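Local structure of glycosyl hydrolase, family 38 (Enterococcus faecalis, 5KBP) at residues A[710-721]-A[730-740]; A[95-104]-A[691-699]. The protein probably hydrolyses alpha-mannosidic bonds in carbohydrates, acting as an alpha-mannosidase of glycoside hydrolase family 38. One frame throughout, in Å; residues are numbered along the deposited sequence.

Interaction 1 of 2, residues A[710-721]-A[730-740]; sequences TNPQHQQAFVNV and IFNEGLNEYEV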
loop_
_atom_site.group_PDB
_atom_site.type_symbol
_atom_site.label_atom_id
_atom_site.label_comp_id
_atom_site.label_asym_id
_atom_site.label_seq_id
_atom_site.Cartn_x
_atom_site.Cartn_y
_atom_site.Cartn_z
ATOM N N THR A 710 -19.095 24.565 -19.552
ATOM C CA THR A 710 -17.921 24.880 -18.757
ATOM C C THR A 710 -16.668 24.690 -19.601
ATOM O O THR A 710 -16.685 24.026 -20.641
ATOM C CB THR A 710 -17.836 24.002 -17.499
ATOM O OG1 THR A 710 -17.698 22.627 -17.880
ATOM C CG2 THR A 710 -19.085 24.165 -16.645
ATOM N N ASN A 711 -15.572 25.287 -19.137
ATOM C CA ASN A 711 -14.269 25.180 -19.791
ATOM C C ASN A 711 -13.211 24.884 -18.735
ATOM O O ASN A 711 -12.397 25.750 -18.391
ATOM C CB ASN A 711 -13.940 26.459 -20.564
ATOM C CG ASN A 711 -12.653 26.349 -21.356
ATOM O OD1 ASN A 711 -12.221 25.252 -21.713
ATOM N ND2 ASN A 711 -12.032 27.488 -21.637
ATOM N N PRO A 712 -13.196 23.664 -18.196
ATOM C CA PRO A 712 -12.198 23.329 -17.171
ATOM C C PRO A 712 -10.820 23.149 -17.791
ATOM O O PRO A 712 -10.655 22.429 -18.779
ATOM C CB PRO A 712 -12.728 22.021 -16.575
ATOM C CG PRO A 712 -13.501 21.400 -17.687
ATOM C CD PRO A 712 -14.109 22.539 -18.467
ATOM N N GLN A 713 -9.828 23.809 -17.200
ATOM C CA GLN A 713 -8.458 23.774 -17.684
ATOM C C GLN A 713 -7.532 23.233 -16.604
ATOM O O GLN A 713 -7.838 23.284 -15.408
ATOM C CB GLN A 713 -7.990 25.168 -18.120
ATOM C CG GLN A 713 -8.714 25.721 -19.331
ATOM C CD GLN A 713 -8.339 25.000 -20.610
ATOM O OE1 GLN A 713 -7.275 24.389 -20.705
ATOM N NE2 GLN A 713 -9.216 25.069 -21.604
ATOM N N HIS A 714 -6.386 22.715 -17.039
ATOM C CA HIS A 714 -5.368 22.211 -16.130
ATOM C C HIS A 714 -4.429 23.337 -15.719
ATOM O O HIS A 714 -4.056 24.181 -16.537
ATOM C CB HIS A 714 -4.558 21.087 -16.782
ATOM C CG HIS A 714 -5.391 19.962 -17.310
ATOM N ND1 HIS A 714 -6.022 20.013 -18.535
ATOM C CD2 HIS A 714 -5.688 18.749 -16.784
ATOM C CE1 HIS A 714 -6.675 18.882 -18.739
ATOM N NE2 HIS A 714 -6.489 18.099 -17.692
ATOM N N GLN A 715 -4.046 23.343 -14.446
ATOM C CA GLN A 715 -3.044 24.270 -13.947
ATOM C C GLN A 715 -2.071 23.520 -13.050
ATOM O O GLN A 715 -2.396 22.478 -12.477
ATOM C CB GLN A 715 -3.664 25.438 -13.168
ATOM C CG GLN A 715 -4.210 25.061 -11.799
ATOM C CD GLN A 715 -4.653 26.268 -10.994
ATOM O OE1 GLN A 715 -4.246 27.396 -11.271
ATOM N NE2 GLN A 715 -5.496 26.036 -9.993
ATOM N N GLN A 716 -0.862 24.065 -12.945
ATOM C CA GLN A 716 0.143 23.518 -12.046
ATOM C C GLN A 716 0.181 24.321 -10.753
ATOM O O GLN A 716 -0.503 23.979 -9.782
ATOM C CB GLN A 716 1.519 23.511 -12.716
ATOM C CG GLN A 716 1.773 22.309 -13.614
ATOM C CD GLN A 716 2.265 21.097 -12.845
ATOM O OE1 GLN A 716 3.192 21.195 -12.040
ATOM N NE2 GLN A 716 1.646 19.948 -13.089
ATOM N N ALA A 717 0.963 25.398 -10.736
ATOM C CA ALA A 717 1.184 26.163 -9.517
ATOM C C ALA A 717 0.318 27.409 -9.406
ATOM O O ALA A 717 0.062 27.863 -8.287
ATOM C CB ALA A 717 2.659 26.567 -9.405
ATOM N N PHE A 718 -0.148 27.973 -10.519
ATOM C CA PHE A 718 -0.870 29.238 -10.452
ATOM C C PHE A 718 -1.702 29.440 -11.713
ATOM O O PHE A 718 -1.584 28.701 -12.693
ATOM C CB PHE A 718 0.093 30.414 -10.254
ATOM C CG PHE A 718 1.158 30.511 -11.311
ATOM C CD1 PHE A 718 0.902 31.144 -12.517
ATOM C CD2 PHE A 718 2.417 29.972 -11.099
ATOM C CE1 PHE A 718 1.876 31.233 -13.491
ATOM C CE2 PHE A 718 3.397 30.061 -12.069
ATOM C CZ PHE A 718 3.125 30.692 -13.268
ATOM N N VAL A 719 -2.545 30.470 -11.663
ATOM C CA VAL A 719 -3.301 30.966 -12.808
ATOM C C VAL A 719 -3.416 32.479 -12.657
ATOM O O VAL A 719 -3.574 32.988 -11.542
ATOM C CB VAL A 719 -4.689 30.298 -12.912
ATOM C CG1 VAL A 719 -5.462 30.458 -11.613
ATOM C CG2 VAL A 719 -5.476 30.876 -14.075
ATOM N N ASN A 720 -3.318 33.201 -13.774
ATOM C CA ASN A 720 -3.237 34.654 -13.746
ATOM C C ASN A 720 -4.205 35.275 -14.742
ATOM O O ASN A 720 -4.444 34.724 -15.820
ATOM C CB ASN A 720 -1.808 35.126 -14.048
ATOM C CG ASN A 720 -1.698 36.634 -14.154
ATOM O OD1 ASN A 720 -1.828 37.202 -15.238
ATOM N ND2 ASN A 720 -1.459 37.292 -13.026
ATOM N N VAL A 721 -4.758 36.427 -14.365
ATOM C CA VAL A 721 -5.590 37.251 -15.234
ATOM C C VAL A 721 -5.121 38.691 -15.082
ATOM O O VAL A 721 -5.043 39.204 -13.962
ATOM C CB VAL A 721 -7.087 37.129 -14.887
ATOM C CG1 VAL A 721 -7.880 38.245 -15.547
ATOM C CG2 VAL A 721 -7.623 35.768 -15.309
ATOM N N ILE A 730 -3.432 33.658 -8.707
ATOM C CA ILE A 730 -3.942 32.725 -7.708
ATOM C C ILE A 730 -3.081 31.473 -7.765
ATOM O O ILE A 730 -3.070 30.771 -8.783
ATOM C CB ILE A 730 -5.420 32.379 -7.950
ATOM C CG1 ILE A 730 -6.275 33.649 -7.993
ATOM C CG2 ILE A 730 -5.926 31.426 -6.879
ATOM C CD1 ILE A 730 -6.266 34.430 -6.705
ATOM N N PHE A 731 -2.365 31.192 -6.680
ATOM C CA PHE A 731 -1.537 30.000 -6.597
ATOM C C PHE A 731 -2.164 28.990 -5.644
ATOM O O PHE A 731 -3.036 29.323 -4.836
ATOM C CB PHE A 731 -0.104 30.338 -6.162
ATOM C CG PHE A 731 -0.010 31.121 -4.883
ATOM C CD1 PHE A 731 -0.034 32.507 -4.900
ATOM C CD2 PHE A 731 0.135 30.474 -3.667
ATOM C CE1 PHE A 731 0.066 33.231 -3.726
ATOM C CE2 PHE A 731 0.235 31.193 -2.489
ATOM C CZ PHE A 731 0.203 32.573 -2.519
ATOM N N ASN A 732 -1.709 27.742 -5.752
ATOM C CA ASN A 732 -2.345 26.635 -5.051
ATOM C C ASN A 732 -1.330 25.518 -4.842
ATOM O O ASN A 732 -0.217 25.553 -5.371
ATOM C CB ASN A 732 -3.558 26.115 -5.831
ATOM C CG ASN A 732 -3.161 25.390 -7.105
ATOM O OD1 ASN A 732 -2.993 24.171 -7.109
ATOM N ND2 ASN A 732 -3.005 26.139 -8.192
ATOM N N GLU A 733 -1.742 24.517 -4.063
ATOM C CA GLU A 733 -0.958 23.304 -3.831
ATOM C C GLU A 733 -1.869 22.107 -4.089
ATOM O O GLU A 733 -2.630 21.699 -3.207
ATOM C CB GLU A 733 -0.389 23.265 -2.416
ATOM C CG GLU A 733 0.550 24.407 -2.079
ATOM C CD GLU A 733 1.155 24.262 -0.698
ATOM O OE1 GLU A 733 1.040 23.165 -0.114
ATOM O OE2 GLU A 733 1.741 25.243 -0.195
ATOM N N GLY A 734 -1.790 21.546 -5.291
ATOM C CA GLY A 734 -2.570 20.371 -5.622
ATOM C C GLY A 734 -3.994 20.637 -6.051
ATOM O O GLY A 734 -4.766 19.683 -6.201
ATOM N N LEU A 735 -4.372 21.900 -6.249
ATOM C CA LEU A 735 -5.707 22.254 -6.730
ATOM C C LEU A 735 -5.575 22.558 -8.220
ATOM O O LEU A 735 -5.483 23.708 -8.647
ATOM C CB LEU A 735 -6.269 23.434 -5.943
ATOM C CG LEU A 735 -5.998 23.438 -4.435
ATOM C CD1 LEU A 735 -6.624 24.662 -3.780
ATOM C CD2 LEU A 735 -6.496 22.156 -3.780
ATOM N N ASN A 736 -5.571 21.493 -9.018
ATOM C CA ASN A 736 -5.108 21.552 -10.397
ATOM C C ASN A 736 -6.211 21.821 -11.414
ATOM O O ASN A 736 -5.911 21.914 -12.610
ATOM C CB ASN A 736 -4.385 20.249 -10.754
ATOM C CG ASN A 736 -3.197 19.979 -9.850
ATOM O OD1 ASN A 736 -3.129 18.947 -9.184
ATOM N ND2 ASN A 736 -2.256 20.914 -9.817
ATOM N N GLU A 737 -7.465 21.951 -10.990
ATOM C CA GLU A 737 -8.556 22.304 -11.891
ATOM C C GLU A 737 -8.999 23.734 -11.616
ATOM O O GLU A 737 -9.237 24.104 -10.461
ATOM C CB GLU A 737 -9.747 21.356 -11.740
ATOM C CG GLU A 737 -10.811 21.561 -12.812
ATOM C CD GLU A 737 -12.098 20.826 -12.513
ATOM O OE1 GLU A 737 -13.015 21.439 -11.927
ATOM O OE2 GLU A 737 -12.193 19.631 -12.857
ATOM N N TYR A 738 -9.117 24.528 -12.678
ATOM C CA TYR A 738 -9.587 25.900 -12.572
ATOM C C TYR A 738 -10.460 26.219 -13.776
ATOM O O TYR A 738 -10.509 25.470 -14.757
ATOM C CB TYR A 738 -8.423 26.896 -12.482
ATOM C CG TYR A 738 -7.752 27.169 -13.810
ATOM C CD1 TYR A 738 -6.769 26.321 -14.298
ATOM C CD2 TYR A 738 -8.101 28.276 -14.576
ATOM C CE1 TYR A 738 -6.151 26.565 -15.508
ATOM C CE2 TYR A 738 -7.491 28.525 -15.790
ATOM C CZ TYR A 738 -6.516 27.666 -16.250
ATOM O OH TYR A 738 -5.905 27.911 -17.458
ATOM N N GLU A 739 -11.150 27.354 -13.694
ATOM C CA GLU A 739 -11.937 27.862 -14.807
ATOM C C GLU A 739 -12.022 29.376 -14.692
ATOM O O GLU A 739 -12.289 29.903 -13.608
ATOM C CB GLU A 739 -13.343 27.250 -14.827
ATOM C CG GLU A 739 -14.240 27.812 -15.920
ATOM C CD GLU A 739 -15.586 27.118 -15.991
ATOM O OE1 GLU A 739 -16.200 27.122 -17.078
ATOM O OE2 GLU A 739 -16.028 26.567 -14.962
ATOM N N VAL A 740 -11.786 30.065 -15.801
ATOM C CA VAL A 740 -11.905 31.516 -15.870
ATOM C C VAL A 740 -13.292 31.829 -16.413
ATOM O O VAL A 740 -13.581 31.579 -17.588
ATOM C CB VAL A 740 -10.805 32.135 -16.741
ATOM C CG1 VAL A 740 -10.900 33.651 -16.713
ATOM C CG2 VAL A 740 -9.437 31.670 -16.270
#
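Gln715 sends its side-chain amide across to the backbone of Leu735, where NE2 donates to O at 2.7 Å with the carbonyl pointing almost straight at the donor. Its backbone is held as well: Gln715 N reaches Asn736 O at 3.0 Å, and Asn736 ND2 returns a bond to Gln715 O at 3.1 Å, tilted out of the carbonyl plane. The turn that presents Leu735 is braced by an Asx motif, in which Asn732 OD1 accepts from Leu735 N. At the far end Asn711 N donates to Glu739 OE1 (2.8 Å), arriving from above the carboxylate plane, while OE2 of the same group forms a salt bridge with Arg675.

Between these points Gln713 and Tyr738 exchange backbone bonds as an antiparallel hydrogen-bonded pair. With CG between its backbone N and carbonyl carbon (chi1 77°), Tyr738 lays its ring back along 713-715: His714 O lies at the ring edge, near its plane, and Val719 CG2 sits over one face, 4.0 Å from the centroid. The phenol oxygen is hydrogen-bonded to His687 and Arg698. Farther on, Val719 and Ile730 form a second hydrogen-bonded pair, their side chains side by side, and Val721 CG2 meets Val740 CG1 tip to tip at 4.1 Å.

The register slips by two residues between the His714-Glu737 and Phe718-Phe731 pairs. Strands 718-722 and 727-732 make a beta hairpin, and the chain before the first and after the second passes into another antiparallel sheet, where 713-714 pairs with 737-740, an arrangement consistent with the large beta sandwich of the galactose mutarotase-like C-terminal region.

Interaction 2 of 2, residues A[95-104]-A[691-699]; sequences DFLISSESNV and SIYEVVTRP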
loop_
_atom_site.group_PDB
_atom_site.type_symbol
_atom_site.label_atom_id
_atom_site.label_comp_id
_atom_site.label_asym_id
_atom_site.label_seq_id
_atom_site.Cartn_x
_atom_site.Cartn_y
_atom_site.Cartn_z
ATOM N N ASP A 95 0.210 14.244 -18.810
ATOM C CA ASP A 95 1.153 15.339 -19.017
ATOM C C ASP A 95 0.964 16.449 -17.989
ATOM O O ASP A 95 1.917 16.852 -17.314
ATOM C CB ASP A 95 1.014 15.888 -20.437
ATOM C CG ASP A 95 1.824 15.097 -21.448
ATOM O OD1 ASP A 95 2.702 14.318 -21.022
ATOM O OD2 ASP A 95 1.591 15.260 -22.664
ATOM N N PHE A 96 -0.264 16.951 -17.849
ATOM C CA PHE A 96 -0.495 18.157 -17.065
ATOM C C PHE A 96 -0.570 17.907 -15.564
ATOM O O PHE A 96 -0.348 18.842 -14.787
ATOM C CB PHE A 96 -1.783 18.843 -17.529
ATOM C CG PHE A 96 -1.714 19.380 -18.929
ATOM C CD1 PHE A 96 -0.965 20.511 -19.215
ATOM C CD2 PHE A 96 -2.404 18.762 -19.959
ATOM C CE1 PHE A 96 -0.898 21.010 -20.501
ATOM C CE2 PHE A 96 -2.344 19.258 -21.249
ATOM C CZ PHE A 96 -1.590 20.384 -21.519
ATOM N N LEU A 97 -0.872 16.684 -15.132
ATOM C CA LEU A 97 -1.123 16.421 -13.721
ATOM C C LEU A 97 0.122 16.019 -12.939
ATOM O O LEU A 97 0.019 15.770 -11.733
ATOM C CB LEU A 97 -2.199 15.342 -13.568
ATOM C CG LEU A 97 -3.617 15.817 -13.888
ATOM C CD1 LEU A 97 -4.628 14.711 -13.643
ATOM C CD2 LEU A 97 -3.948 17.046 -13.059
ATOM N N ILE A 98 1.287 15.947 -13.578
ATOM C CA ILE A 98 2.534 15.704 -12.867
ATOM C C ILE A 98 3.457 16.896 -13.087
ATOM O O ILE A 98 3.309 17.662 -14.042
ATOM C CB ILE A 98 3.221 14.390 -13.293
ATOM C CG1 ILE A 98 3.791 14.503 -14.706
ATOM C CG2 ILE A 98 2.244 13.230 -13.206
ATOM C CD1 ILE A 98 4.596 13.292 -15.123
ATOM N N SER A 99 4.419 17.045 -12.181
ATOM C CA SER A 99 5.283 18.216 -12.189
ATOM C C SER A 99 6.161 18.242 -13.436
ATOM O O SER A 99 6.299 17.251 -14.159
ATOM C CB SER A 99 6.160 18.249 -10.935
ATOM O OG SER A 99 7.067 17.161 -10.916
ATOM N N SER A 100 6.755 19.411 -13.682
ATOM C CA SER A 100 7.648 19.574 -14.825
ATOM C C SER A 100 8.830 18.617 -14.737
ATOM O O SER A 100 9.189 17.961 -15.722
ATOM C CB SER A 100 8.132 21.022 -14.905
ATOM O OG SER A 100 7.049 21.915 -15.089
ATOM N N GLU A 101 9.448 18.525 -13.558
ATOM C CA GLU A 101 10.583 17.625 -13.386
ATOM C C GLU A 101 10.161 16.167 -13.498
ATOM O O GLU A 101 10.904 15.345 -14.046
ATOM C CB GLU A 101 11.264 17.886 -12.044
ATOM C CG GLU A 101 12.142 19.122 -12.036
ATOM C CD GLU A 101 13.329 18.991 -12.969
ATOM O OE1 GLU A 101 13.891 17.879 -13.068
ATOM O OE2 GLU A 101 13.698 19.998 -13.608
ATOM N N SER A 102 8.975 15.823 -12.986
ATOM C CA SER A 102 8.510 14.440 -13.063
ATOM C C SER A 102 8.404 13.969 -14.509
ATOM O O SER A 102 8.664 12.798 -14.808
ATOM C CB SER A 102 7.166 14.294 -12.354
ATOM O OG SER A 102 7.306 14.492 -10.960
ATOM N N ASN A 103 8.023 14.868 -15.419
ATOM C CA ASN A 103 8.027 14.527 -16.837
ATOM C C ASN A 103 9.440 14.249 -17.329
ATOM O O ASN A 103 9.652 13.353 -18.154
ATOM C CB ASN A 103 7.389 15.653 -17.648
ATOM C CG ASN A 103 5.882 15.688 -17.504
ATOM O OD1 ASN A 103 5.180 14.830 -18.040
ATOM N ND2 ASN A 103 5.374 16.685 -16.789
ATOM N N VAL A 104 10.420 15.006 -16.834
ATOM C CA VAL A 104 11.806 14.800 -17.245
ATOM C C VAL A 104 12.377 13.538 -16.609
ATOM O O VAL A 104 13.079 12.762 -17.267
ATOM C CB VAL A 104 12.646 16.047 -16.906
ATOM C CG1 VAL A 104 14.130 15.717 -16.917
ATOM C CG2 VAL A 104 12.341 17.173 -17.887
ATOM N N SER A 691 2.034 25.713 -16.569
ATOM C CA SER A 691 2.000 24.385 -17.169
ATOM C C SER A 691 3.325 23.670 -16.942
ATOM O O SER A 691 3.902 23.752 -15.853
ATOM C CB SER A 691 1.685 24.476 -18.663
ATOM O OG SER A 691 1.435 23.192 -19.207
ATOM N N ILE A 692 3.819 22.973 -17.959
ATOM C CA ILE A 692 5.054 22.203 -17.860
ATOM C C ILE A 692 6.164 23.017 -18.509
ATOM O O ILE A 692 6.237 23.112 -19.739
ATOM C CB ILE A 692 4.911 20.824 -18.515
ATOM C CG1 ILE A 692 3.733 20.074 -17.894
ATOM C CG2 ILE A 692 6.204 20.032 -18.368
ATOM C CD1 ILE A 692 3.812 19.966 -16.387
ATOM N N TYR A 693 7.034 23.595 -17.677
ATOM C CA TYR A 693 8.134 24.442 -18.141
ATOM C C TYR A 693 7.623 25.567 -19.037
ATOM O O TYR A 693 8.256 25.936 -20.029
ATOM C CB TYR A 693 9.201 23.622 -18.869
ATOM C CG TYR A 693 9.932 22.618 -18.007
ATOM C CD1 TYR A 693 10.767 23.034 -16.979
ATOM C CD2 TYR A 693 9.809 21.256 -18.241
ATOM C CE1 TYR A 693 11.444 22.119 -16.195
ATOM C CE2 TYR A 693 10.485 20.332 -17.463
ATOM C CZ TYR A 693 11.301 20.770 -16.441
ATOM O OH TYR A 693 11.975 19.857 -15.663
ATOM N N GLU A 694 6.467 26.124 -18.681
ATOM C CA GLU A 694 5.791 27.045 -19.583
ATOM C C GLU A 694 4.691 27.784 -18.838
ATOM O O GLU A 694 3.949 27.182 -18.058
ATOM C CB GLU A 694 5.204 26.284 -20.782
ATOM C CG GLU A 694 4.184 27.050 -21.597
ATOM C CD GLU A 694 3.560 26.190 -22.680
ATOM O OE1 GLU A 694 3.443 26.666 -23.828
ATOM O OE2 GLU A 694 3.196 25.034 -22.381
ATOM N N VAL A 695 4.598 29.087 -19.083
ATOM C CA VAL A 695 3.432 29.882 -18.715
ATOM C C VAL A 695 2.605 30.017 -19.988
ATOM O O VAL A 695 2.878 30.872 -20.836
ATOM C CB VAL A 695 3.822 31.243 -18.136
ATOM C CG1 VAL A 695 2.579 32.078 -17.866
ATOM C CG2 VAL A 695 4.629 31.062 -16.861
ATOM N N VAL A 696 1.599 29.162 -20.130
ATOM C CA VAL A 696 0.847 29.044 -21.373
ATOM C C VAL A 696 -0.256 30.093 -21.408
ATOM O O VAL A 696 -0.887 30.398 -20.386
ATOM C CB VAL A 696 0.282 27.619 -21.535
ATOM C CG1 VAL A 696 -0.735 27.305 -20.444
ATOM C CG2 VAL A 696 -0.325 27.435 -22.915
ATOM N N THR A 697 -0.478 30.662 -22.591
ATOM C CA THR A 697 -1.552 31.622 -22.813
ATOM C C THR A 697 -2.772 30.878 -23.339
ATOM O O THR A 697 -2.692 30.188 -24.362
ATOM C CB THR A 697 -1.115 32.709 -23.794
ATOM O OG1 THR A 697 -0.043 33.472 -23.222
ATOM C CG2 THR A 697 -2.275 33.636 -24.115
ATOM N N ARG A 698 -3.897 31.011 -22.639
ATOM C CA ARG A 698 -5.110 30.301 -22.999
ATOM C C ARG A 698 -6.237 31.282 -23.298
ATOM O O ARG A 698 -6.325 32.336 -22.660
ATOM C CB ARG A 698 -5.541 29.346 -21.874
ATOM C CG ARG A 698 -4.518 28.263 -21.557
ATOM C CD ARG A 698 -5.148 27.120 -20.779
ATOM N NE ARG A 698 -4.303 25.928 -20.777
ATOM C CZ ARG A 698 -3.726 25.420 -19.694
ATOM N NH1 ARG A 698 -2.974 24.332 -19.791
ATOM N NH2 ARG A 698 -3.911 25.990 -18.513
ATOM N N PRO A 699 -7.107 30.969 -24.256
ATOM C CA PRO A 699 -8.171 31.910 -24.623
ATOM C C PRO A 699 -9.377 31.806 -23.702
ATOM O O PRO A 699 -9.739 30.724 -23.232
ATOM C CB PRO A 699 -8.533 31.482 -26.049
ATOM C CG PRO A 699 -8.269 30.012 -26.056
ATOM C CD PRO A 699 -7.097 29.780 -25.127
#
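Glu101 OE2 is gripped by two hydroxyls: Tyr693 OH donates to it at 2.7 Å, and Thr832 OG1 hydrogen-bonds to it as well. The tyrosine hydroxyl comes from above the carboxylate plane, and the two flat groups stand nearly perpendicular, 89° apart. The other oxygen, OE1, makes salt bridges with Arg846 and Arg105. A bend at chi2 (-65°) curls the glutamate chain back, bringing a residue whose CB points away from 691-699 within reach of the phenol.

The residue before it, Ser100, does two jobs at once. Its OG accepts from Tyr693 N at 3.1 Å, while its CB sits squarely over the centre of the tyrosine ring, 3.5 Å from the centroid and 10° off the normal, a close CH-pi contact. Val104 CG2 packs 3.7 Å from Tyr693 CE2, so the ring lies along the first turn of helix 100-117. Ser99, at the N-cap, accepts from Ser102 N through OG, which is also hydrogen-bonded to Glu318.

Ile692 pushes its CD1 into the bend leading to the helix, 3.3 Å from Ile98 O, and crosses the amide of Asn103 at about a right angle. Farther out, Ser691 OG faces the edge of the Phe96 ring, 3.4 Å from CE1; this buried hydroxyl finds no polar partner in the model.

Taken together, the chemistry pairs a ring clamped by face and hydroxyl with a carboxylate that two arginines probably keep ionised, tying the start of an N-terminal-region helix to the connection between strands 686-690 and 695-699.

Overall arrangement
The centres of the two interactions lie about 12 Å apart, and the contacts touch directly. Arg698 is one link: its NH2 probably bonds to His714 O at 2.7 Å, while its NH1 forms a salt bridge with Glu284. Gln716 is the other, with NE2 2.8 Å from Phe96 O, a probable hydrogen bond that reaches into the N-terminal region. Strand 686-690 joins them in one antiparallel sheet, lying between strand 718-722 of interaction 1 and strand 695-699 of interaction 2. Both contacts are buried and lie away from the calcium-binding residues Phe253 and Tyr256.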